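Arylamine n-acetyltransferase NAT (Mycobacterium tuberculosis, PDB 4BGF) catalyses transfer of an acetyl group from acetyl-CoA to the amino nitrogen of arylamines, probably through an acetylated cysteine as in other members of its family. Local coordinates at residues G131-T136 with T150-R155; Q108-L113 with L125-F130. All blocks are in the same frame, centred on the assembly; numbering follows the deposited sequence.

Contact 1 of 2, residues G131-T136 with T150-R155; sequences GGQTPT and THEPYR
The hydroxyl of T136 meets that of T150 in the shortest bond here, OG1 to OG1 2.7 Å, with either able to give the proton. H151 closes in on T136, whose methyl faces the imidazole, CG2 lying 3.5 Å from H151 ND1, while the far nitrogen, NE2, is bonded to the backbone O of T214. Y154 reaches in with its phenol, chi1 -79° setting CG anti to its own carbonyl carbon, and its OH donates to Q133 O at 2.8 Å. That carbonyl lies at the edge of the phenol ring, yet the OH sits 52° out of the carbonyl plane. A type I beta turn from G131 to T134, closed by T134 N to G131 O, presents the accepting group. The contact ties the loop leading into strand 139-140, one edge of the seven-stranded antiparallel sheet, to the start of strand 154-159, its other edge. P135 lies over one face of the Y154 ring in a CH-pi contact, CB 4.2 Å from the centroid and offset toward the rim. The E152 carboxylate comes near the amide oxygen of Q133, planes 53° apart, but forms its salt bridge with R218, whose guanidinium also bonds G132 O and T134 O.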
# COMPACT_ATOMS: atom_id res chain seq x y z
N GLY A 131 -0.03 -1.52 -3.10
CA GLY A 131 1.14 -1.71 -3.92
C GLY A 131 0.95 -0.89 -5.16
O GLY A 131 0.25 0.11 -5.11
N GLY A 132 1.52 -1.34 -6.27
CA GLY A 132 1.56 -0.56 -7.50
C GLY A 132 0.20 -0.10 -7.99
O GLY A 132 0.09 0.98 -8.52
N GLN A 133 -0.84 -0.90 -7.76
CA GLN A 133 -2.19 -0.60 -8.27
C GLN A 133 -3.12 -0.06 -7.19
O GLN A 133 -4.32 -0.11 -7.32
CB GLN A 133 -2.78 -1.87 -8.90
CG GLN A 133 -3.92 -1.68 -9.91
CD GLN A 133 -3.54 -0.80 -11.09
OE1 GLN A 133 -4.28 0.10 -11.46
NE2 GLN A 133 -2.42 -1.10 -11.72
N THR A 134 -2.57 0.46 -6.12
CA THR A 134 -3.39 0.95 -5.06
C THR A 134 -4.10 2.20 -5.65
O THR A 134 -3.61 2.80 -6.61
CB THR A 134 -2.51 1.18 -3.82
OG1 THR A 134 -3.26 1.06 -2.60
CG2 THR A 134 -1.81 2.50 -3.87
N PRO A 135 -5.31 2.54 -5.14
CA PRO A 135 -5.98 3.76 -5.64
C PRO A 135 -5.26 5.03 -5.19
O PRO A 135 -4.65 5.06 -4.13
CB PRO A 135 -7.36 3.69 -4.99
CG PRO A 135 -7.15 2.82 -3.82
CD PRO A 135 -6.21 1.81 -4.23
N THR A 136 -5.35 6.08 -5.99
CA THR A 136 -4.53 7.28 -5.85
C THR A 136 -5.40 8.49 -5.43
O THR A 136 -4.90 9.59 -5.23
CB THR A 136 -3.79 7.54 -7.19
OG1 THR A 136 -4.75 7.67 -8.22
CG2 THR A 136 -2.91 6.37 -7.57
N THR A 150 -6.81 10.46 -9.82
CA THR A 150 -5.69 11.09 -10.49
C THR A 150 -5.03 10.19 -11.51
O THR A 150 -4.35 10.68 -12.40
CB THR A 150 -4.62 11.45 -9.50
OG1 THR A 150 -4.28 10.30 -8.73
CG2 THR A 150 -5.13 12.46 -8.57
N HIS A 151 -5.16 8.86 -11.36
CA HIS A 151 -4.73 7.89 -12.40
C HIS A 151 -5.96 7.30 -13.11
O HIS A 151 -6.79 8.05 -13.57
CB HIS A 151 -3.81 6.77 -11.82
CG HIS A 151 -2.44 7.24 -11.47
ND1 HIS A 151 -2.25 8.20 -10.51
CD2 HIS A 151 -1.21 6.91 -11.92
CE1 HIS A 151 -0.97 8.44 -10.38
NE2 HIS A 151 -0.31 7.68 -11.22
N GLU A 152 -6.06 5.98 -13.19
CA GLU A 152 -7.17 5.30 -13.85
C GLU A 152 -8.41 5.49 -13.00
O GLU A 152 -8.29 5.78 -11.82
CB GLU A 152 -6.86 3.81 -13.98
CG GLU A 152 -5.47 3.51 -14.59
CD GLU A 152 -4.41 3.31 -13.54
OE1 GLU A 152 -4.64 3.72 -12.39
OE2 GLU A 152 -3.34 2.75 -13.87
N PRO A 153 -9.61 5.33 -13.59
CA PRO A 153 -10.80 5.39 -12.74
C PRO A 153 -11.11 4.05 -12.07
O PRO A 153 -10.82 2.96 -12.60
CB PRO A 153 -11.92 5.72 -13.73
CG PRO A 153 -11.24 6.19 -14.94
CD PRO A 153 -10.00 5.41 -15.00
N TYR A 154 -11.71 4.14 -10.88
CA TYR A 154 -12.04 2.98 -10.07
C TYR A 154 -13.53 2.89 -9.87
O TYR A 154 -14.28 3.83 -10.14
CB TYR A 154 -11.32 3.05 -8.71
CG TYR A 154 -9.86 2.64 -8.76
CD1 TYR A 154 -8.98 3.29 -9.60
CD2 TYR A 154 -9.37 1.61 -7.98
CE1 TYR A 154 -7.67 2.94 -9.66
CE2 TYR A 154 -8.05 1.25 -8.04
CZ TYR A 154 -7.21 1.92 -8.88
OH TYR A 154 -5.90 1.58 -8.96
N ARG A 155 -13.94 1.73 -9.40
CA ARG A 155 -15.33 1.45 -9.19
C ARG A 155 -15.49 0.39 -8.09
O ARG A 155 -14.64 -0.49 -7.94
CB ARG A 155 -15.92 0.96 -10.52
CG ARG A 155 -17.31 0.45 -10.45
CD ARG A 155 -17.84 0.10 -11.82
NE ARG A 155 -17.41 -1.22 -12.27
CZ ARG A 155 -17.81 -1.82 -13.40
NH1 ARG A 155 -18.64 -1.22 -14.22
NH2 ARG A 155 -17.36 -3.01 -13.70

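Contact 2 of 2, residues Q108-L113 with L125-F130; sequences QTHTLL and LVDVGF
H110 and D127 approach from opposite directions, and their polar ends join in a histidine-carboxylate hydrogen bond: NE2 of H110 donates to OD2 of D127 at 2.8 Å, with 155° at the hydrogen. The acceptor lies in the imidazole plane, while the donor comes to its syn side somewhat tilted out of the carboxylate plane, ring and carboxylate being twisted against each other. The other oxygen, OD1, takes the N-H of G129 from above the carboxylate plane, at 3.0 Å, making an Asx turn, and a second bond from N74 ND2, which together fix the rotation of the carboxylate. Two backbone bonds pair L113 with V126 as an antiparallel hydrogen-bonded pair, L113 N to V126 O and V126 N to L113 O, both 3.0 Å.

Among the rings, F130 turns its edge to one face of H110, planes at 78°, with F130 CD1 3.8 Å from H110 CE1. The apolar contacts are L113 on V126, beside the paired backbones, and L112 on L125: L112 CG sits between its backbone N and carbonyl carbon (chi1 61°), and CD1 meets L125 CG at 3.5 Å, the two side chains crossing at about a right angle.

The hairpin of strands 110-116 and 124-126 lies between its neighbours 87-95 and 139-140. Helix 70-83 packs on L113 and brings C70 against H110, consistent with the Cys-His-Asp triad of this family; V126 rests on helix 22-35, and Y177 of strand 173-179 touches H110, L112 and F130.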
# COMPACT_ATOMS: atom_id res chain seq x y z
N GLN A 108 -7.72 -13.28 4.57
CA GLN A 108 -7.91 -11.84 4.73
C GLN A 108 -6.67 -11.13 5.16
O GLN A 108 -6.54 -10.78 6.30
CB GLN A 108 -9.00 -11.55 5.74
CG GLN A 108 -10.35 -11.72 5.13
CD GLN A 108 -11.43 -11.45 6.10
OE1 GLN A 108 -11.32 -11.79 7.27
NE2 GLN A 108 -12.50 -10.82 5.64
N THR A 109 -5.74 -10.95 4.23
CA THR A 109 -4.41 -10.45 4.56
C THR A 109 -4.18 -9.12 3.85
O THR A 109 -3.04 -8.72 3.64
CB THR A 109 -3.28 -11.46 4.17
OG1 THR A 109 -3.40 -11.83 2.81
CG2 THR A 109 -3.30 -12.71 5.04
N HIS A 110 -5.26 -8.49 3.42
CA HIS A 110 -5.23 -7.10 3.05
C HIS A 110 -6.08 -6.24 4.02
O HIS A 110 -7.02 -6.72 4.64
CB HIS A 110 -5.69 -6.93 1.60
CG HIS A 110 -5.57 -5.52 1.11
ND1 HIS A 110 -4.36 -4.86 1.07
CD2 HIS A 110 -6.51 -4.64 0.70
CE1 HIS A 110 -4.56 -3.64 0.62
NE2 HIS A 110 -5.84 -3.48 0.39
N THR A 111 -5.71 -4.98 4.16
CA THR A 111 -6.42 -4.07 5.01
C THR A 111 -6.44 -2.74 4.31
O THR A 111 -5.46 -2.36 3.66
CB THR A 111 -5.75 -3.98 6.41
OG1 THR A 111 -6.58 -3.23 7.30
CG2 THR A 111 -4.40 -3.34 6.33
N LEU A 112 -7.58 -2.07 4.38
CA LEU A 112 -7.75 -0.71 3.89
C LEU A 112 -8.51 0.11 4.98
O LEU A 112 -8.70 -0.36 6.10
CB LEU A 112 -8.54 -0.73 2.57
CG LEU A 112 -9.97 -1.31 2.65
CD1 LEU A 112 -10.83 -0.70 1.63
CD2 LEU A 112 -10.04 -2.85 2.53
N LEU A 113 -8.95 1.33 4.64
CA LEU A 113 -9.59 2.25 5.59
C LEU A 113 -10.90 2.75 5.05
O LEU A 113 -11.04 2.93 3.84
CB LEU A 113 -8.75 3.50 5.83
CG LEU A 113 -7.30 3.24 6.17
CD1 LEU A 113 -6.58 4.57 6.29
CD2 LEU A 113 -7.18 2.36 7.42
N LEU A 125 -13.44 5.46 1.01
CA LEU A 125 -12.40 4.47 1.04
C LEU A 125 -11.01 5.10 0.81
O LEU A 125 -10.84 5.90 -0.10
CB LEU A 125 -12.71 3.43 -0.01
CG LEU A 125 -11.84 2.18 -0.17
CD1 LEU A 125 -12.61 1.22 -1.02
CD2 LEU A 125 -10.44 2.40 -0.78
N VAL A 126 -10.04 4.70 1.63
CA VAL A 126 -8.65 5.12 1.50
C VAL A 126 -7.76 3.87 1.56
O VAL A 126 -7.91 3.01 2.43
CB VAL A 126 -8.28 6.18 2.58
CG1 VAL A 126 -6.81 6.62 2.49
CG2 VAL A 126 -9.21 7.38 2.48
N ASP A 127 -6.85 3.73 0.59
CA ASP A 127 -5.95 2.57 0.54
C ASP A 127 -4.61 2.93 -0.11
O ASP A 127 -4.51 2.99 -1.33
CB ASP A 127 -6.59 1.41 -0.23
CG ASP A 127 -5.84 0.11 -0.06
OD1 ASP A 127 -4.79 0.14 0.60
OD2 ASP A 127 -6.27 -0.92 -0.58
N VAL A 128 -3.57 3.15 0.71
CA VAL A 128 -2.23 3.46 0.22
C VAL A 128 -1.32 2.25 0.38
O VAL A 128 -0.10 2.39 0.39
CB VAL A 128 -1.61 4.74 0.92
CG1 VAL A 128 -2.45 5.96 0.65
CG2 VAL A 128 -1.45 4.57 2.45
N GLY A 129 -1.91 1.06 0.49
CA GLY A 129 -1.15 -0.12 0.86
C GLY A 129 -1.32 -1.32 -0.04
O GLY A 129 -0.86 -2.39 0.30
N PHE A 130 -1.99 -1.14 -1.17
CA PHE A 130 -2.19 -2.22 -2.10
C PHE A 130 -0.99 -2.43 -3.08
O PHE A 130 -0.92 -3.44 -3.77
CB PHE A 130 -3.52 -2.05 -2.84
CG PHE A 130 -3.90 -3.22 -3.67
CD1 PHE A 130 -4.27 -4.41 -3.08
CD2 PHE A 130 -3.85 -3.15 -5.04
CE1 PHE A 130 -4.58 -5.51 -3.84
CE2 PHE A 130 -4.17 -4.23 -5.82
CZ PHE A 130 -4.54 -5.43 -5.21

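In the fold
The chain runs directly from contact 2 into contact 1, F130 being followed by G131, and the centres of the two lie about 12 Å apart. Their direct joint is T134: its OG1 lies 2.6 Å from D127 O, a probable hydrogen bond, and also bonds F130 N. This probably helps to position the backbone of D127, whose carboxylate holds H110, a second-shell place beside the probable catalytic triad of C70, H110 and D127. P135 packs against the same carbonyl, its CD 3.6 Å from D127 O. Both contacts reach the seven-stranded antiparallel sheet, contact 2 through its hairpin and contact 1 through outermost strand 154-159.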